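Local coordinates for putative Glycosidase (Bacteroides thetaiotaomicron, PDB 3R67), which is a putative glycosidase, probably with the five-bladed beta-propeller fold of its family, whose precise role is not assigned here, at residues 12-17 with 258-263; 189-194 with 251-256. All coordinates share one frame; numbering follows the deposited sequence. Where two conformers were deposited one is given.

Interaction 1. Residues 12-17 with 258-263; sequences WAWADF and GILLLY
Leu-260 fits its forked end between two tryptophans, Trp-12 and Trp-14, one methyl to each. CD2 sits over a face of the Trp-14 indole. Leu-260 CD2 is 3.6 Å from the centroid of the Trp-14 five-membered ring. The methyl stands only 12° off the normal of that ring. This is a CH-pi contact, and the nearest ring atom is Trp-14 CD2, 3.6 Å from Leu-260 CD2. CD1 turns to the other tryptophan. It meets the rim of the six-membered ring of Trp-12, near the ring plane, with Leu-260 CD1 3.5 Å from Trp-12 CZ3 and 3.7 Å from Trp-12 CE3. One leucine therefore faces a flat surface and a ring edge at once. CG lies anti to the backbone N (chi1 -177°), which carries the fork out from the strand into this hollow.

A second, lighter bump follows two residues on. Leu-262 comes toward Phe-17, and the two side chains approach from opposite directions. Leu-262 CD2 is 4.1 Å from Phe-17 CE2 and oblique to the ring. Leu-262 was modelled in two positions, so this detail is tentative.

The aromatic wall extends past the contact. Trp-14 stacks with Tyr-351 and also meets Trp-335, while Phe-17 meets Tyr-351. Trp-12 NE1 is hydrogen-bonded to Asp-299 OD2, which ties the polar corner of that ring to another part of the chain.

No hydrogen bond joins 12-17 to 258-263. The N-terminal loop thus lies against the strand through leucine methyls and aromatic rings, and the contact probably rests on close fit of shape and exclusion of water.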
loop_
_atom_site.group_PDB
_atom_site.type_symbol
_atom_site.label_atom_id
_atom_site.label_comp_id
_atom_site.label_asym_id
_atom_site.label_seq_id
_atom_site.Cartn_x
_atom_site.Cartn_y
_atom_site.Cartn_z
ATOM N N TRP A 12 14.776 -5.946 16.257
ATOM C CA TRP A 12 13.340 -6.150 15.961
ATOM C C TRP A 12 13.005 -5.807 14.481
ATOM O O TRP A 12 11.962 -6.223 13.968
ATOM C CB TRP A 12 12.429 -5.324 16.894
ATOM C CG TRP A 12 12.641 -3.831 16.879
ATOM C CD1 TRP A 12 13.330 -3.106 17.794
ATOM C CD2 TRP A 12 12.109 -2.881 15.940
ATOM N NE1 TRP A 12 13.249 -1.766 17.500
ATOM C CE2 TRP A 12 12.540 -1.603 16.344
ATOM C CE3 TRP A 12 11.313 -2.984 14.787
ATOM C CZ2 TRP A 12 12.227 -0.439 15.625
ATOM C CZ3 TRP A 12 11.025 -1.833 14.069
ATOM C CH2 TRP A 12 11.464 -0.579 14.497
ATOM N N ALA A 13 13.859 -5.001 13.829
ATOM C CA ALA A 13 13.642 -4.524 12.461
ATOM C C ALA A 13 14.020 -5.555 11.431
ATOM O O ALA A 13 14.991 -6.290 11.595
ATOM C CB ALA A 13 14.460 -3.259 12.221
ATOM N N TRP A 14 13.264 -5.583 10.349
ATOM C CA TRP A 14 13.515 -6.400 9.144
ATOM C C TRP A 14 14.206 -5.505 8.133
ATOM O O TRP A 14 13.554 -4.957 7.246
ATOM C CB TRP A 14 12.209 -6.999 8.603
ATOM C CG TRP A 14 11.499 -7.965 9.500
ATOM C CD1 TRP A 14 11.840 -8.334 10.771
ATOM C CD2 TRP A 14 10.304 -8.678 9.182
ATOM N NE1 TRP A 14 10.936 -9.247 11.259
ATOM C CE2 TRP A 14 9.979 -9.476 10.306
ATOM C CE3 TRP A 14 9.467 -8.715 8.054
ATOM C CZ2 TRP A 14 8.873 -10.336 10.321
ATOM C CZ3 TRP A 14 8.353 -9.542 8.086
ATOM C CH2 TRP A 14 8.060 -10.331 9.215
ATOM N N ALA A 15 15.480 -5.239 8.369
ATOM C CA ALA A 15 16.259 -4.281 7.595
ATOM C C ALA A 15 16.911 -4.883 6.344
ATOM O O ALA A 15 17.034 -4.187 5.337
ATOM C CB ALA A 15 17.347 -3.704 8.475
ATOM N N ASP A 16 17.290 -6.156 6.391
ATOM C CA ASP A 16 18.050 -6.839 5.349
ATOM C C ASP A 16 17.181 -7.225 4.087
ATOM O O ASP A 16 17.280 -8.361 3.596
ATOM C CB ASP A 16 18.703 -8.107 5.945
ATOM C CG ASP A 16 19.807 -8.722 5.097
ATOM O OD1 ASP A 16 20.491 -7.961 4.357
ATOM O OD2 ASP A 16 20.022 -9.958 5.204
ATOM N N PHE A 17 16.402 -6.257 3.525
ATOM C CA PHE A 17 15.699 -6.456 2.257
ATOM C C PHE A 17 16.661 -6.125 1.142
ATOM O O PHE A 17 17.199 -5.017 1.112
ATOM C CB PHE A 17 14.395 -5.657 2.131
ATOM C CG PHE A 17 13.215 -6.243 2.857
ATOM C CD1 PHE A 17 12.471 -7.276 2.295
ATOM C CD2 PHE A 17 12.812 -5.729 4.081
ATOM C CE1 PHE A 17 11.378 -7.833 2.978
ATOM C CE2 PHE A 17 11.693 -6.260 4.749
ATOM C CZ PHE A 17 10.992 -7.314 4.195
ATOM N N GLY A 258 6.546 -7.733 18.784
ATOM C CA GLY A 258 5.398 -6.844 18.705
ATOM C C GLY A 258 4.912 -6.708 17.274
ATOM O O GLY A 258 5.354 -7.457 16.391
ATOM N N ILE A 259 3.995 -5.751 17.027
ATOM C CA ILE A 259 3.428 -5.520 15.699
ATOM C C ILE A 259 4.385 -4.661 14.906
ATOM O O ILE A 259 4.672 -3.519 15.297
ATOM C CB ILE A 259 2.007 -4.885 15.782
ATOM C CG1 ILE A 259 1.022 -5.835 16.501
ATOM C CG2 ILE A 259 1.484 -4.505 14.373
ATOM C CD1 ILE A 259 -0.336 -5.218 16.878
ATOM N N LEU A 260 4.861 -5.189 13.770
ATOM C CA LEU A 260 5.781 -4.460 12.904
ATOM C C LEU A 260 5.013 -3.740 11.796
ATOM O O LEU A 260 4.272 -4.354 11.028
ATOM C CB LEU A 260 6.833 -5.410 12.307
ATOM C CG LEU A 260 7.924 -4.799 11.430
ATOM C CD1 LEU A 260 8.762 -3.780 12.194
ATOM C CD2 LEU A 260 8.809 -5.870 10.833
ATOM N N LEU A 261 5.183 -2.414 11.738
ATOM C CA LEU A 261 4.581 -1.593 10.700
ATOM C C LEU A 261 5.679 -1.011 9.811
ATOM O O LEU A 261 6.478 -0.190 10.269
ATOM C CB LEU A 261 3.692 -0.467 11.285
ATOM C CG LEU A 261 3.147 0.567 10.271
ATOM C CD1 LEU A 261 2.073 -0.033 9.371
ATOM C CD2 LEU A 261 2.578 1.778 10.974
ATOM N N LEU A 262 5.719 -1.475 8.556
ATOM C CA LEU A 262 6.619 -0.963 7.523
ATOM C C LEU A 262 5.929 0.222 6.864
ATOM O O LEU A 262 4.765 0.118 6.456
ATOM C CB LEU A 262 7.032 -2.040 6.488
ATOM C CG LEU A 262 8.153 -3.042 6.832
ATOM C CD1 LEU A 262 7.747 -3.980 7.918
ATOM C CD2 LEU A 262 8.515 -3.888 5.607
ATOM N N TYR A 263 6.585 1.397 6.830
ATOM C CA TYR A 263 5.868 2.533 6.261
ATOM C C TYR A 263 6.786 3.352 5.370
ATOM O O TYR A 263 7.981 3.107 5.271
ATOM C CB TYR A 263 5.238 3.419 7.389
ATOM C CG TYR A 263 6.234 4.148 8.264
ATOM C CD1 TYR A 263 6.770 3.544 9.396
ATOM C CD2 TYR A 263 6.617 5.455 7.979
ATOM C CE1 TYR A 263 7.688 4.209 10.204
ATOM C CE2 TYR A 263 7.575 6.110 8.750
ATOM C CZ TYR A 263 8.102 5.485 9.870
ATOM O OH TYR A 263 9.011 6.141 10.670
#

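Interaction 2. Residues 189-194 with 251-256; sequences GKQVIA and PAIMTD
Ile-253 lays its CD1 methyl against the outer half of the Gln-191 side chain, and the two side chains cross at about a right angle. Ile-253 CD1 is 4.1 Å from Gln-191 CG and 4.1 Å from Gln-191 CD. The amide end comes closer still, but its nitrogen and oxygen may be interchanged in the model, so no bond is assigned to it.

The torsions explain the meeting. Gln-191 is stretched out, with CG opposite the backbone N (chi1 -173°) and the chain straight beyond it. Ile-253 does not point directly at the other segment from its backbone. Its CG1 branch bends at chi2, 72°, and this brings CD1 across to the glutamine.

A second touch lies farther along both strands. The selenium of Met-254, a selenomethionine, rests on the small methyl of Ala-194, with Met-254 SE 3.8 Å from Ala-194 CB. Met-254 has two modelled conformers, so this touch holds for one of them.

The backbones stay apart: Gln-191 CA and Ile-253 CA are 8.3 Å from each other. No hydrogen bond links the two segments. Strand 180-187 lies between them, and its Thr-184 and Val-183 form backbone hydrogen bonds with Ala-252 and Ala-194. Trp-335 touches both Gln-191 and Ile-253. A bound 1,2-ethanediol, probably from the crystallisation liquor, lies near the glutamine.

Strand 190-196 runs antiparallel to 180-187, whereas 245-255 runs parallel to it. Strands 180-187 and 245-255 each open an antiparallel run. This is consistent with the seam between adjacent blades of a five-bladed beta-propeller, where side chains bridge from blade to blade.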
loop_
_atom_site.group_PDB
_atom_site.type_symbol
_atom_site.label_atom_id
_atom_site.label_comp_id
_atom_site.label_asym_id
_atom_site.label_seq_id
_atom_site.Cartn_x
_atom_site.Cartn_y
_atom_site.Cartn_z
ATOM N N GLY A 189 2.729 -20.754 8.999
ATOM C CA GLY A 189 3.409 -20.212 7.825
ATOM C C GLY A 189 2.538 -19.427 6.860
ATOM O O GLY A 189 3.041 -18.929 5.850
ATOM N N LYS A 190 1.224 -19.304 7.147
ATOM C CA LYS A 190 0.308 -18.571 6.275
ATOM C C LYS A 190 -0.032 -17.222 6.935
ATOM O O LYS A 190 -0.376 -17.177 8.122
ATOM C CB LYS A 190 -0.955 -19.404 5.965
ATOM C CG LYS A 190 -1.759 -18.819 4.786
ATOM C CD LYS A 190 -2.966 -19.637 4.324
ATOM C CE LYS A 190 -4.123 -19.593 5.269
ATOM N NZ LYS A 190 -5.301 -20.297 4.707
ATOM N N GLN A 191 0.072 -16.129 6.160
ATOM C CA GLN A 191 -0.182 -14.776 6.634
ATOM C C GLN A 191 -1.664 -14.488 6.522
ATOM O O GLN A 191 -2.227 -14.494 5.420
ATOM C CB GLN A 191 0.658 -13.761 5.850
ATOM C CG GLN A 191 0.594 -12.340 6.396
ATOM C CD GLN A 191 1.517 -11.420 5.658
ATOM O OE1 GLN A 191 2.048 -11.746 4.582
ATOM N NE2 GLN A 191 1.693 -10.226 6.206
ATOM N N VAL A 192 -2.308 -14.274 7.683
ATOM C CA VAL A 192 -3.745 -14.052 7.753
ATOM C C VAL A 192 -4.058 -12.798 8.581
ATOM O O VAL A 192 -3.256 -12.395 9.421
ATOM C CB VAL A 192 -4.478 -15.298 8.344
ATOM C CG1 VAL A 192 -4.363 -16.515 7.409
ATOM C CG2 VAL A 192 -3.999 -15.635 9.763
ATOM N N ILE A 193 -5.253 -12.225 8.375
ATOM C CA ILE A 193 -5.743 -11.078 9.142
ATOM C C ILE A 193 -5.919 -11.525 10.607
ATOM O O ILE A 193 -6.564 -12.541 10.872
ATOM C CB ILE A 193 -7.046 -10.505 8.511
ATOM C CG1 ILE A 193 -6.714 -9.873 7.122
ATOM C CG2 ILE A 193 -7.718 -9.486 9.460
ATOM C CD1 ILE A 193 -7.948 -9.360 6.255
ATOM N N ALA A 194 -5.282 -10.782 11.539
ATOM C CA ALA A 194 -5.293 -11.078 12.978
ATOM C C ALA A 194 -6.445 -10.372 13.717
ATOM O O ALA A 194 -6.775 -9.221 13.428
ATOM C CB ALA A 194 -3.970 -10.660 13.603
ATOM N N PRO A 251 0.411 -4.316 4.630
ATOM C CA PRO A 251 -0.202 -4.706 5.902
ATOM C C PRO A 251 0.832 -4.898 7.024
ATOM O O PRO A 251 1.965 -5.331 6.768
ATOM C CB PRO A 251 -0.870 -6.045 5.550
ATOM C CG PRO A 251 -1.236 -5.886 4.125
ATOM C CD PRO A 251 -0.040 -5.201 3.533
ATOM N N ALA A 252 0.442 -4.556 8.272
ATOM C CA ALA A 252 1.297 -4.745 9.445
ATOM C C ALA A 252 1.409 -6.232 9.742
ATOM O O ALA A 252 0.491 -6.992 9.400
ATOM C CB ALA A 252 0.752 -3.984 10.643
ATOM N N ILE A 253 2.545 -6.659 10.321
ATOM C CA ILE A 253 2.779 -8.074 10.623
ATOM C C ILE A 253 3.175 -8.231 12.092
ATOM O O ILE A 253 4.073 -7.542 12.579
ATOM C CB ILE A 253 3.867 -8.707 9.660
ATOM C CG1 ILE A 253 4.138 -10.217 9.931
ATOM C CG2 ILE A 253 5.173 -7.904 9.593
ATOM C CD1 ILE A 253 3.006 -11.217 9.495
HETATM N N MSE A 254 2.486 -9.140 12.796
HETATM C CA MSE A 254 2.801 -9.468 14.188
HETATM C C MSE A 254 4.057 -10.322 14.234
HETATM O O MSE A 254 4.148 -11.323 13.521
HETATM C CB MSE A 254 1.631 -10.185 14.880
HETATM C CG MSE A 254 0.388 -9.327 15.033
HETATM SE SE MSE A 254 -1.082 -10.244 15.961
HETATM C CE MSE A 254 -0.195 -10.521 17.704
ATOM N N THR A 255 5.038 -9.902 15.040
ATOM C CA THR A 255 6.322 -10.594 15.193
ATOM C C THR A 255 6.477 -11.010 16.656
ATOM O O THR A 255 5.635 -10.652 17.481
ATOM C CB THR A 255 7.495 -9.715 14.718
ATOM O OG1 THR A 255 7.753 -8.692 15.686
ATOM C CG2 THR A 255 7.300 -9.146 13.301
ATOM N N ASP A 256 7.566 -11.731 16.989
ATOM C CA ASP A 256 7.849 -12.149 18.364
ATOM C C ASP A 256 8.113 -10.916 19.285
ATOM O O ASP A 256 7.964 -11.041 20.501
ATOM C CB ASP A 256 9.060 -13.123 18.405
ATOM C CG ASP A 256 10.358 -12.611 17.781
ATOM O OD1 ASP A 256 10.287 -11.878 16.765
ATOM O OD2 ASP A 256 11.449 -13.032 18.241
#

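Overall arrangement
The centres of the two contacts are 12 Å apart. Strand 245-255 of interaction 2 leads directly into strand 258-266 of interaction 1, and Leu-260 N probably bonds to Ile-253 O. These two strands are neighbours, probably in one blade, and 190-196 belongs to the next. Trp-14 also packs on Ile-253 and Thr-255, so the N-terminal loop spans both strands. Interaction 1 is the more buried and is built from leucines set among aromatic rings. Interaction 2 is partly buried and more mixed, pairing aliphatic groups with an amide and a selenium. Interaction 1 thus covers a single blade, whereas interaction 2 probably lies at a blade-to-blade seam.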